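Local atomic coordinates of ABC-type transport system, sugar-family extracellular solute-binding protein (Peptoclostridium difficile 630, PDB entry 6HNI), a protein that binds tyrosine as the solute-binding lipoprotein of an ABC-type transport system, probably delivering it for uptake, and also has adhesive properties. Residues I230-K235 against K299-E304; G244-G249 against D290-E295; G249-Q254 against E295-A300. The protein carries 1 engineered substitution. One frame throughout, in Å; residues are numbered along the deposited sequence.

Interaction 1. Residues I230-K235 against K299-E304; sequences IATENK and KALGME
An apolar surface contact between the C-terminal ends of two helices joins Thr232 and Lys235 to Ala300 and Leu301, at the edge of the lobe built around the parallel sheet of strands 157-163, 186-192, 211-214 and 238-240. No hydrogen bond crosses it, and the nearest pair of CA atoms is Lys235 and Leu301, 5.9 Å apart. Methyl groups do most of the touching. Thr232 CG2 meets Ala300 CB at 3.8 Å, and the Leu301 CD2 methyl settles against the backbone of the opposite turn, 3.7 Å from Lys235 CA and 4.2 Å from Thr232 O. The rotation about CA-CB of Thr232 (chi1 -55°) sets its methyl anti to the backbone N, facing Ala300, while OG1 stays beside that N and bonds to Ser228 O one turn earlier. Lys235, bent at chi2 (-64°) and again at chi4, runs alongside the junction and brings NZ to 3.6 Å from Ala300 O, too long for a hydrogen bond. Both helices stop in a Schellman motif, with positive phi at Lys235 and at Gly302. Their last turns are closed by Lys235 N to Thr232 O at 3.0 Å and Gly302 N to Lys299 O at 2.9 Å. Asn234 adds to the first ending, its ND2 bonding to Ile230 O. Behind the contact, Leu301 also reaches Leu251, and Thr232 reaches Ile297. Since the carbonyls at these helix ends would carry partial negative charge, the ammonium of Lys235 probably gains a favourable but diffuse attraction beside Ala300 O, while methyl groups make most of the close contacts.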
ATOM      1  N   ILE A 230     -14.867  11.445 -10.638  1.00 13.62           N
ATOM      2  CA  ILE A 230     -15.643  12.487  -9.953  1.00 13.33           C
ATOM      3  C   ILE A 230     -14.753  13.676  -9.536  1.00 14.82           C
ATOM      4  O   ILE A 230     -15.133  14.853  -9.651  1.00 17.29           O
ATOM      5  CB  ILE A 230     -16.411  11.912  -8.742  1.00 13.99           C
ATOM      6  CG1 ILE A 230     -17.479  10.918  -9.240  1.00 16.37           C
ATOM      7  CG2 ILE A 230     -17.089  13.012  -7.923  1.00 14.65           C
ATOM      8  CD1 ILE A 230     -18.058  10.005  -8.207  1.00 16.60           C
ATOM      9  N   ALA A 231     -13.560  13.394  -9.033  1.00 14.21           N
ATOM     10  CA  ALA A 231     -12.680  14.485  -8.620  1.00 14.81           C
ATOM     11  C   ALA A 231     -12.290  15.376  -9.794  1.00 15.86           C
ATOM     12  O   ALA A 231     -12.309  16.614  -9.680  1.00 17.46           O
ATOM     13  CB  ALA A 231     -11.430  13.931  -7.950  1.00 14.69           C
ATOM     14  N   THR A 232     -11.923  14.754 -10.905  1.00 15.95           N
ATOM     15  CA  THR A 232     -11.393  15.445 -12.055  1.00 17.19           C
ATOM     16  C   THR A 232     -12.492  16.283 -12.717  1.00 17.20           C
ATOM     17  O   THR A 232     -12.233  17.394 -13.178  1.00 21.40           O
ATOM     18  CB  THR A 232     -10.729  14.465 -13.048  1.00 18.66           C
ATOM     19  OG1 THR A 232      -9.750  13.712 -12.339  1.00 20.65           O
ATOM     20  CG2 THR A 232     -10.028  15.195 -14.168  1.00 20.59           C
ATOM     21  N   GLU A 233     -13.710  15.756 -12.760  1.00 18.12           N
ATOM     22  CA  GLU A 233     -14.882  16.516 -13.267  1.00 18.18           C
ATOM     23  C   GLU A 233     -15.143  17.812 -12.485  1.00 17.58           C
ATOM     24  O   GLU A 233     -15.544  18.811 -13.057  1.00 23.51           O
ATOM     25  CB  GLU A 233     -16.146  15.635 -13.273  1.00 22.83           C
ATOM     26  CG  GLU A 233     -16.204  14.743 -14.497  1.00 29.05           C
ATOM     27  CD  GLU A 233     -17.519  14.021 -14.738  1.00 38.40           C
ATOM     28  OE1 GLU A 233     -18.487  14.215 -13.974  1.00 40.05           O
ATOM     29  OE2 GLU A 233     -17.568  13.242 -15.723  1.00 44.58           O
ATOM     30  N   ASN A 234     -14.821  17.738 -11.186  1.00 17.37           N
ATOM     31  CA  ASN A 234     -14.908  18.824 -10.212  1.00 16.22           C
ATOM     32  C   ASN A 234     -13.628  19.648 -10.035  1.00 15.26           C
ATOM     33  O   ASN A 234     -13.550  20.519  -9.175  1.00 18.65           O
ATOM     34  CB  ASN A 234     -15.511  18.280  -8.911  1.00 19.64           C
ATOM     35  CG  ASN A 234     -16.994  17.944  -9.085  1.00 18.22           C
ATOM     36  OD1 ASN A 234     -17.802  18.852  -9.204  1.00 20.08           O
ATOM     37  ND2 ASN A 234     -17.344  16.668  -9.196  1.00 17.51           N
ATOM     38  N   LYS A 235     -12.604  19.355 -10.872  1.00 18.52           N
ATOM     39  CA  LYS A 235     -11.337  20.104 -10.906  1.00 18.61           C
ATOM     40  C   LYS A 235     -10.576  20.047  -9.571  1.00 17.40           C
ATOM     41  O   LYS A 235      -9.875  20.976  -9.214  1.00 20.25           O
ATOM     42  CB  LYS A 235     -11.546  21.570 -11.373  1.00 20.56           C
ATOM     43  CG  LYS A 235     -12.291  21.704 -12.677  1.00 25.32           C
ATOM     44  CD  LYS A 235     -11.584  21.115 -13.874  1.00 32.46           C
ATOM     45  CE  LYS A 235     -12.548  21.136 -15.055  1.00 39.79           C
ATOM     46  NZ  LYS A 235     -11.837  21.441 -16.316  1.00 49.74           N
ATOM     47  N   LYS A 299      -3.561  17.249 -17.928  1.00 21.14           N
ATOM     48  CA  LYS A 299      -4.156  17.957 -19.041  1.00 22.81           C
ATOM     49  C   LYS A 299      -5.648  18.206 -18.792  1.00 24.07           C
ATOM     50  O   LYS A 299      -6.145  19.305 -19.070  1.00 26.05           O
ATOM     51  CB  LYS A 299      -3.949  17.190 -20.354  1.00 22.98           C
ATOM     52  CG  LYS A 299      -4.558  17.899 -21.561  1.00 28.10           C
ATOM     53  CD  LYS A 299      -4.313  17.117 -22.833  1.00 36.22           C
ATOM     54  CE  LYS A 299      -5.241  17.600 -23.930  1.00 42.52           C
ATOM     55  NZ  LYS A 299      -5.026  16.815 -25.172  1.00 52.66           N
ATOM     56  N   ALA A 300      -6.368  17.221 -18.274  1.00 22.80           N
ATOM     57  CA  ALA A 300      -7.797  17.401 -17.956  1.00 23.55           C
ATOM     58  C   ALA A 300      -8.036  18.525 -16.943  1.00 21.82           C
ATOM     59  O   ALA A 300      -9.076  19.198 -16.996  1.00 25.20           O
ATOM     60  CB  ALA A 300      -8.412  16.107 -17.455  1.00 22.88           C
ATOM     61  N   LEU A 301      -7.088  18.747 -16.027  1.00 21.11           N
ATOM     62  CA  LEU A 301      -7.180  19.848 -15.040  1.00 22.28           C
ATOM     63  C   LEU A 301      -6.721  21.212 -15.593  1.00 24.88           C
ATOM     64  O   LEU A 301      -6.740  22.209 -14.873  1.00 28.18           O
ATOM     65  CB  LEU A 301      -6.384  19.490 -13.775  1.00 20.52           C
ATOM     66  CG  LEU A 301      -6.925  18.281 -12.983  1.00 20.18           C
ATOM     67  CD1 LEU A 301      -5.983  17.958 -11.872  1.00 20.30           C
ATOM     68  CD2 LEU A 301      -8.278  18.557 -12.325  1.00 20.51           C
ATOM     69  N   GLY A 302      -6.265  21.221 -16.841  1.00 27.14           N
ATOM     70  CA  GLY A 302      -5.773  22.400 -17.518  1.00 28.15           C
ATOM     71  C   GLY A 302      -4.414  22.841 -17.028  1.00 28.59           C
ATOM     72  O   GLY A 302      -4.090  24.018 -17.134  1.00 32.58           O
ATOM     73  N   MET A 303      -3.619  21.921 -16.490  1.00 27.49           N
ATOM     74  CA  MET A 303      -2.307  22.266 -15.968  1.00 27.61           C
ATOM     75  C   MET A 303      -1.183  22.038 -16.976  1.00 30.81           C
ATOM     76  O   MET A 303      -1.275  21.176 -17.866  1.00 32.70           O
ATOM     77  CB  MET A 303      -2.050  21.461 -14.702  1.00 23.74           C
ATOM     78  CG  MET A 303      -3.011  21.799 -13.561  1.00 24.27           C
ATOM     79  SD  MET A 303      -2.655  20.676 -12.180  1.00 26.78           S
ATOM     80  CE  MET A 303      -3.868  21.243 -11.002  1.00 24.37           C
ATOM     81  N   GLU A 304      -0.112  22.809 -16.814  1.00 32.64           N
ATOM     82  CA  GLU A 304       1.108  22.652 -17.604  1.00 37.40           C
ATOM     83  C   GLU A 304       2.061  21.676 -16.916  1.00 36.67           C
ATOM     84  O   GLU A 304       2.040  21.529 -15.683  1.00 33.10           O
ATOM     85  CB  GLU A 304       1.817  24.002 -17.777  1.00 42.04           C
ATOM     86  CG  GLU A 304       1.054  25.021 -18.606  1.00 50.79           C
ATOM     87  CD  GLU A 304       0.860  24.596 -20.058  1.00 55.96           C
ATOM     88  OE1 GLU A 304      -0.206  24.915 -20.631  1.00 64.12           O
ATOM     89  OE2 GLU A 304       1.765  23.943 -20.634  1.00 65.78           O
TER

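Interaction 2. Residues G244-G249 against D290-E295; sequences GPVEKG and DIIVNE
The carbonyl oxygen of Val246 is gripped by two donors: Asn294 ND2 at 2.9 Å from the facing strand, and Gly249 N at 3.1 Å from the end of its own helix. The asparagine bond is almost straight (174° at the hydrogen), lies in the amide plane, and meets the oxygen with a C=O...N angle of 161°. Three further bonds hold that amide: Asn294 OD1 caps helix 295-300 through Ile297 N, with a weaker bond to Asp296 N, and ND2 also bonds to Thr316 OG1. With CG anti to the backbone N (chi1 -179°), the amide extends from the strand toward Val246. The Gly249 bond belongs to the Schellman motif ending helix 243-247, completed by Ala250 N to Pro245 O.

Beside this polar link lies an apolar one. Val246 CG1, also anti to its N, presses on the strand backbone, 3.5 Å from Asn294 N and 3.7 Å from Asn294 CB, and reaches Ile292 CG2 at 4.2 Å. Pro245, the residue before Val246, touches the bound tyrosine, so the contact lies just behind a residue of the tyrosine pocket. One buried amide thus meets the needs of two helix ends, a carbonyl at one and an N-H at the other.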
ATOM      1  N   GLY A 244       0.354   3.577  -7.814  1.00 13.65           N
ATOM      2  CA  GLY A 244      -0.761   2.781  -8.295  1.00 13.45           C
ATOM      3  C   GLY A 244      -1.996   3.654  -8.550  1.00 12.64           C
ATOM      4  O   GLY A 244      -2.597   3.618  -9.627  1.00 14.65           O
ATOM      5  N   PRO A 245      -2.397   4.446  -7.554  1.00 12.69           N
ATOM      6  CA  PRO A 245      -3.583   5.302  -7.822  1.00 12.27           C
ATOM      7  C   PRO A 245      -3.352   6.314  -8.920  1.00 12.13           C
ATOM      8  O   PRO A 245      -4.305   6.720  -9.568  1.00 14.45           O
ATOM      9  CB  PRO A 245      -3.785   5.977  -6.466  1.00 14.42           C
ATOM     10  CG  PRO A 245      -3.330   4.951  -5.464  1.00 13.55           C
ATOM     11  CD  PRO A 245      -2.130   4.317  -6.122  1.00 13.01           C
ATOM     12  N   VAL A 246      -2.122   6.773  -9.126  1.00 12.35           N
ATOM     13  CA  VAL A 246      -1.804   7.675 -10.226  1.00 12.87           C
ATOM     14  C   VAL A 246      -2.051   6.998 -11.566  1.00 12.69           C
ATOM     15  O   VAL A 246      -2.691   7.581 -12.454  1.00 15.01           O
ATOM     16  CB  VAL A 246      -0.393   8.280 -10.089  1.00 13.63           C
ATOM     17  CG1 VAL A 246      -0.010   9.168 -11.263  1.00 14.47           C
ATOM     18  CG2 VAL A 246      -0.239   8.995  -8.762  1.00 13.56           C
ATOM     19  N   GLU A 247      -1.595   5.744 -11.698  1.00 15.36           N
ATOM     20  CA  GLU A 247      -1.884   4.962 -12.896  1.00 15.86           C
ATOM     21  C   GLU A 247      -3.391   4.802 -13.116  1.00 16.93           C
ATOM     22  O   GLU A 247      -3.850   4.750 -14.267  1.00 20.67           O
ATOM     23  CB  GLU A 247      -1.243   3.557 -12.851  1.00 18.49           C
ATOM     24  CG  GLU A 247       0.278   3.541 -12.755  1.00 22.70           C
ATOM     25  CD  GLU A 247       0.855   2.135 -12.605  1.00 32.82           C
ATOM     26  OE1 GLU A 247       0.120   1.159 -12.281  1.00 39.77           O
ATOM     27  OE2 GLU A 247       2.075   2.009 -12.814  1.00 40.58           O
ATOM     28  N   LYS A 248      -4.161   4.789 -12.007  1.00 15.60           N
ATOM     29  CA  LYS A 248      -5.619   4.625 -12.043  1.00 15.54           C
ATOM     30  C   LYS A 248      -6.385   5.967 -12.031  1.00 16.16           C
ATOM     31  O   LYS A 248      -7.617   5.955 -11.912  1.00 22.23           O
ATOM     32  CB  LYS A 248      -6.108   3.743 -10.870  1.00 16.73           C
ATOM     33  CG  LYS A 248      -5.556   2.301 -10.829  1.00 19.64           C
ATOM     34  CD  LYS A 248      -6.080   1.441 -11.990  1.00 23.77           C
ATOM     35  CE  LYS A 248      -5.520   0.027 -12.039  1.00 26.47           C
ATOM     36  NZ  LYS A 248      -5.925  -0.526 -13.359  1.00 38.32           N
ATOM     37  N   GLY A 249      -5.697   7.104 -12.197  1.00 15.23           N
ATOM     38  CA  GLY A 249      -6.315   8.376 -12.387  1.00 14.43           C
ATOM     39  C   GLY A 249      -6.160   9.439 -11.313  1.00 15.18           C
ATOM     40  O   GLY A 249      -6.738  10.495 -11.450  1.00 17.14           O
ATOM     41  N   ASP A 290       9.979   8.543  -5.853  1.00 14.55           N
ATOM     42  CA  ASP A 290      10.015   9.105  -7.199  1.00 15.08           C
ATOM     43  C   ASP A 290       8.714   9.790  -7.475  1.00 15.62           C
ATOM     44  O   ASP A 290       7.643   9.304  -7.048  1.00 16.43           O
ATOM     45  CB  ASP A 290      10.252   8.037  -8.257  1.00 16.56           C
ATOM     46  CG  ASP A 290      11.716   7.509  -8.222  1.00 23.70           C
ATOM     47  OD1 ASP A 290      12.591   8.190  -8.779  1.00 35.26           O
ATOM     48  OD2 ASP A 290      11.990   6.444  -7.628  1.00 35.52           O
ATOM     49  N   ILE A 291       8.812  10.940  -8.151  1.00 16.39           N
ATOM     50  CA  ILE A 291       7.603  11.699  -8.481  1.00 14.50           C
ATOM     51  C   ILE A 291       7.057  11.202  -9.821  1.00 14.66           C
ATOM     52  O   ILE A 291       7.774  11.175 -10.842  1.00 17.81           O
ATOM     53  CB  ILE A 291       7.851  13.224  -8.552  1.00 14.63           C
ATOM     54  CG1 ILE A 291       8.418  13.766  -7.255  1.00 17.46           C
ATOM     55  CG2 ILE A 291       6.542  14.000  -8.914  1.00 13.80           C
ATOM     56  CD1 ILE A 291       8.947  15.174  -7.348  1.00 20.54           C
ATOM     57  N   ILE A 292       5.789  10.767  -9.801  1.00 13.81           N
ATOM     58  CA  ILE A 292       5.104  10.254 -10.975  1.00 14.02           C
ATOM     59  C   ILE A 292       3.753  11.013 -11.060  1.00 13.40           C
ATOM     60  O   ILE A 292       3.026  11.183 -10.065  1.00 16.05           O
ATOM     61  CB  ILE A 292       4.906   8.711 -10.906  1.00 14.90           C
ATOM     62  CG1 ILE A 292       6.289   8.007 -10.945  1.00 17.11           C
ATOM     63  CG2 ILE A 292       4.010   8.232 -12.040  1.00 17.30           C
ATOM     64  CD1 ILE A 292       6.236   6.496 -10.768  1.00 20.99           C
ATOM     65  N   VAL A 293       3.471  11.476 -12.278  1.00 14.81           N
ATOM     66  CA  VAL A 293       2.315  12.295 -12.579  1.00 15.66           C
ATOM     67  C   VAL A 293       1.567  11.651 -13.754  1.00 15.90           C
ATOM     68  O   VAL A 293       2.164  11.160 -14.693  1.00 17.56           O
ATOM     69  CB  VAL A 293       2.751  13.716 -12.949  1.00 17.26           C
ATOM     70  CG1 VAL A 293       1.583  14.535 -13.512  1.00 17.04           C
ATOM     71  CG2 VAL A 293       3.372  14.402 -11.754  1.00 18.27           C
ATOM     72  N   ASN A 294       0.240  11.675 -13.690  1.00 15.97           N
ATOM     73  CA  ASN A 294      -0.593  11.173 -14.733  1.00 16.25           C
ATOM     74  C   ASN A 294      -0.789  12.338 -15.660  1.00 16.11           C
ATOM     75  O   ASN A 294      -1.527  13.295 -15.346  1.00 18.16           O
ATOM     76  CB  ASN A 294      -1.899  10.583 -14.170  1.00 15.58           C
ATOM     77  CG  ASN A 294      -2.808  10.005 -15.253  1.00 16.81           C
ATOM     78  OD1 ASN A 294      -3.002  10.618 -16.295  1.00 18.65           O
ATOM     79  ND2 ASN A 294      -3.359   8.810 -15.009  1.00 18.35           N
ATOM     80  N   GLU A 295      -0.175  12.285 -16.845  1.00 20.51           N
ATOM     81  CA  GLU A 295      -0.245  13.408 -17.793  0.50 21.16           C
ATOM     82  C   GLU A 295      -1.646  13.635 -18.361  1.00 20.19           C
ATOM     83  O   GLU A 295      -1.951  14.724 -18.814  1.00 24.95           O
ATOM     84  CB  GLU A 295       0.777  13.262 -18.942  0.50 24.51           C
ATOM     85  CG  GLU A 295       0.552  12.124 -19.929  0.50 24.86           C
ATOM     86  CD  GLU A 295       1.509  12.195 -21.131  0.50 29.07           C
ATOM     87  OE1 GLU A 295       1.058  12.477 -22.259  0.50 30.00           O
ATOM     88  OE2 GLU A 295       2.725  11.978 -20.961  0.50 26.26           O
TER

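Interaction 3. Residues G249-Q254 against E295-A300; sequences GALACQ and EDILKA
Aliphatic carbons of Ile297 lie against the peptide oxygen of Gly249, and this packing of aliphatic carbons on a carbonyl oxygen is the tightest part of the contact. Ile297 CG1 stands 3.3 Å from Gly249 O, and the CD1 methyl beyond it stands 3.4 Å from the same oxygen. Two negative torsions in the isoleucine (chi1 -62°, chi2 -59°) fold CD1 back so that both carbons border one acceptor. That oxygen is not left to carbon alone, for Ser228 OG, from helix 224-233, hydrogen-bonds to it.

Leu251 packs through its CD1 methyl on the first turn of the helix, close to the backbone at Leu298 N (3.7 Å) and, as apolar side-chain contacts, 4.0 Å from Leu298 CD1 and 4.0 Å from Ile297 CG2. Ile297 CG2 also comes 3.9 Å from Leu251 CA, so this branch lies mainly against the Leu251 backbone, while CG1 and CD1 take the closer contacts with Gly249 O. Phe151, from helix 148-151, touches both leucines.

The fold explains why these groups meet. Strands 252-255 and 290-294 are antiparallel neighbours in a small mixed sheet, and helix 295-300 springs directly from the second strand; the run from Gly249 to Leu251 therefore lies beside the helix start. This is part of a two-lobed fold consistent with the type 1 periplasmic binding proteins.

Backbone interactions frame the contact without crossing it. Leu251 pairs through its backbone with Val238. Within the helix, Ala300 N bonds to Asp296 O at 3.0 Å.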
ATOM      1  N   GLY A 249      -5.697   7.104 -12.197  1.00 15.23           N
ATOM      2  CA  GLY A 249      -6.315   8.376 -12.387  1.00 14.43           C
ATOM      3  C   GLY A 249      -6.160   9.439 -11.313  1.00 15.18           C
ATOM      4  O   GLY A 249      -6.738  10.495 -11.450  1.00 17.14           O
ATOM      5  N   ALA A 250      -5.392   9.220 -10.263  1.00 13.21           N
ATOM      6  CA  ALA A 250      -4.934  10.325  -9.421  1.00 12.74           C
ATOM      7  C   ALA A 250      -3.969  11.216 -10.233  1.00 12.94           C
ATOM      8  O   ALA A 250      -3.376  10.788 -11.216  1.00 15.80           O
ATOM      9  CB  ALA A 250      -4.248   9.810  -8.150  1.00 14.00           C
ATOM     10  N   LEU A 251      -3.729  12.437  -9.755  1.00 12.71           N
ATOM     11  CA  LEU A 251      -2.838  13.332 -10.462  1.00 13.62           C
ATOM     12  C   LEU A 251      -1.358  13.009 -10.275  1.00 13.98           C
ATOM     13  O   LEU A 251      -0.609  12.977 -11.260  1.00 14.00           O
ATOM     14  CB  LEU A 251      -3.057  14.788 -10.056  1.00 13.99           C
ATOM     15  CG  LEU A 251      -2.127  15.838 -10.624  1.00 14.80           C
ATOM     16  CD1 LEU A 251      -2.227  15.861 -12.130  1.00 16.15           C
ATOM     17  CD2 LEU A 251      -2.425  17.216 -10.029  1.00 14.81           C
ATOM     18  N   ALA A 252      -0.943  12.833  -9.026  1.00 12.62           N
ATOM     19  CA  ALA A 252       0.498  12.744  -8.743  1.00 13.68           C
ATOM     20  C   ALA A 252       0.801  12.073  -7.439  1.00 11.97           C
ATOM     21  O   ALA A 252      -0.053  11.989  -6.545  1.00 11.95           O
ATOM     22  CB  ALA A 252       1.127  14.113  -8.744  1.00 15.20           C
ATOM     23  N   CYS A 253       2.047  11.585  -7.327  1.00 12.60           N
ATOM     24  CA  CYS A 253       2.577  11.017  -6.096  1.00 12.54           C
ATOM     25  C   CYS A 253       4.083  11.229  -6.020  1.00 13.42           C
ATOM     26  O   CYS A 253       4.722  11.536  -7.031  1.00 13.53           O
ATOM     27  CB  CYS A 253       2.267   9.528  -6.040  1.00 11.71           C
ATOM     28  SG  CYS A 253       3.290   8.553  -7.175  1.00 16.43           S
ATOM     29  N   GLN A 254       4.625  11.053  -4.815  1.00 11.52           N
ATOM     30  CA  GLN A 254       6.057  10.988  -4.610  1.00 11.84           C
ATOM     31  C   GLN A 254       6.222   9.801  -3.649  1.00 12.48           C
ATOM     32  O   GLN A 254       6.183   9.943  -2.416  1.00 14.71           O
ATOM     33  CB  GLN A 254       6.620  12.281  -4.009  1.00 12.63           C
ATOM     34  CG  GLN A 254       8.125  12.241  -3.840  1.00 14.15           C
ATOM     35  CD  GLN A 254       8.705  13.565  -3.418  1.00 15.65           C
ATOM     36  OE1 GLN A 254       8.000  14.448  -2.817  1.00 21.06           O
ATOM     37  NE2 GLN A 254       9.926  13.745  -3.730  1.00 17.51           N
ATOM     38  N   GLU A 295      -0.175  12.285 -16.845  1.00 20.51           N
ATOM     39  CA  GLU A 295      -0.245  13.408 -17.793  0.50 21.16           C
ATOM     40  C   GLU A 295      -1.646  13.635 -18.361  1.00 20.19           C
ATOM     41  O   GLU A 295      -1.951  14.724 -18.814  1.00 24.95           O
ATOM     42  CB  GLU A 295       0.777  13.262 -18.942  0.50 24.51           C
ATOM     43  CG  GLU A 295       0.552  12.124 -19.929  0.50 24.86           C
ATOM     44  CD  GLU A 295       1.509  12.195 -21.131  0.50 29.07           C
ATOM     45  OE1 GLU A 295       1.058  12.477 -22.259  0.50 30.00           O
ATOM     46  OE2 GLU A 295       2.725  11.978 -20.961  0.50 26.26           O
ATOM     47  N   ASP A 296      -2.488  12.589 -18.379  1.00 20.75           N
ATOM     48  CA  ASP A 296      -3.860  12.713 -18.902  1.00 22.53           C
ATOM     49  C   ASP A 296      -4.694  13.527 -17.919  1.00 19.57           C
ATOM     50  O   ASP A 296      -5.470  14.402 -18.302  1.00 22.33           O
ATOM     51  CB  ASP A 296      -4.540  11.342 -19.064  1.00 24.72           C
ATOM     52  CG  ASP A 296      -3.903  10.483 -20.136  1.00 29.20           C
ATOM     53  OD1 ASP A 296      -3.599  11.070 -21.194  1.00 38.57           O
ATOM     54  OD2 ASP A 296      -3.725   9.244 -19.925  1.00 36.64           O
ATOM     55  N   ILE A 297      -4.525  13.231 -16.642  1.00 17.93           N
ATOM     56  CA  ILE A 297      -5.214  13.973 -15.563  1.00 18.25           C
ATOM     57  C   ILE A 297      -4.696  15.409 -15.482  1.00 19.12           C
ATOM     58  O   ILE A 297      -5.489  16.328 -15.347  1.00 19.12           O
ATOM     59  CB  ILE A 297      -5.070  13.248 -14.191  1.00 16.83           C
ATOM     60  CG1 ILE A 297      -5.705  11.862 -14.228  1.00 17.55           C
ATOM     61  CG2 ILE A 297      -5.691  14.031 -13.053  1.00 15.70           C
ATOM     62  CD1 ILE A 297      -7.178  11.804 -14.571  1.00 18.62           C
ATOM     63  N   LEU A 298      -3.383  15.601 -15.629  1.00 19.56           N
ATOM     64  CA  LEU A 298      -2.770  16.925 -15.649  1.00 19.23           C
ATOM     65  C   LEU A 298      -3.427  17.806 -16.723  1.00 22.07           C
ATOM     66  O   LEU A 298      -3.798  18.943 -16.457  1.00 22.88           O
ATOM     67  CB  LEU A 298      -1.289  16.844 -15.945  1.00 21.69           C
ATOM     68  CG  LEU A 298      -0.469  18.125 -15.827  1.00 22.86           C
ATOM     69  CD1 LEU A 298      -0.287  18.547 -14.388  1.00 22.85           C
ATOM     70  CD2 LEU A 298       0.873  17.901 -16.472  1.00 23.73           C
ATOM     71  N   LYS A 299      -3.561  17.249 -17.928  1.00 21.14           N
ATOM     72  CA  LYS A 299      -4.156  17.957 -19.041  1.00 22.81           C
ATOM     73  C   LYS A 299      -5.648  18.206 -18.792  1.00 24.07           C
ATOM     74  O   LYS A 299      -6.145  19.305 -19.070  1.00 26.05           O
ATOM     75  CB  LYS A 299      -3.949  17.190 -20.354  1.00 22.98           C
ATOM     76  CG  LYS A 299      -4.558  17.899 -21.561  1.00 28.10           C
ATOM     77  CD  LYS A 299      -4.313  17.117 -22.833  1.00 36.22           C
ATOM     78  CE  LYS A 299      -5.241  17.600 -23.930  1.00 42.52           C
ATOM     79  NZ  LYS A 299      -5.026  16.815 -25.172  1.00 52.66           N
ATOM     80  N   ALA A 300      -6.368  17.221 -18.274  1.00 22.80           N
ATOM     81  CA  ALA A 300      -7.797  17.401 -17.956  1.00 23.55           C
ATOM     82  C   ALA A 300      -8.036  18.525 -16.943  1.00 21.82           C
ATOM     83  O   ALA A 300      -9.076  19.198 -16.996  1.00 25.20           O
ATOM     84  CB  ALA A 300      -8.412  16.107 -17.455  1.00 22.88           C
TER

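Interactions 2 and 3 are buried, their centres about 6 Å apart, whereas interaction 1 lies at the surface, about 25 Å from the chain's centre. Helix 295-300 serves both 1 and 3: its end makes interaction 1, and Ile297 and Leu298 make interaction 3, with Ile297 also touching helix 224-233. Interaction 2 holds the preceding strand, and a probable backbone hydrogen bond, Asn294 N to Leu251 O (2.9 Å), ties it to interaction 3. Chemistry follows position. Only interaction 2 has a hydrogen bond across its segments; interaction 3 packs branched side chains against backbone and one another, and interaction 1 pairs methyl groups beside a solvent-facing lysine. Leu301 CD1, 4.1 Å from Leu251 CD2, continues the apolar layer outward.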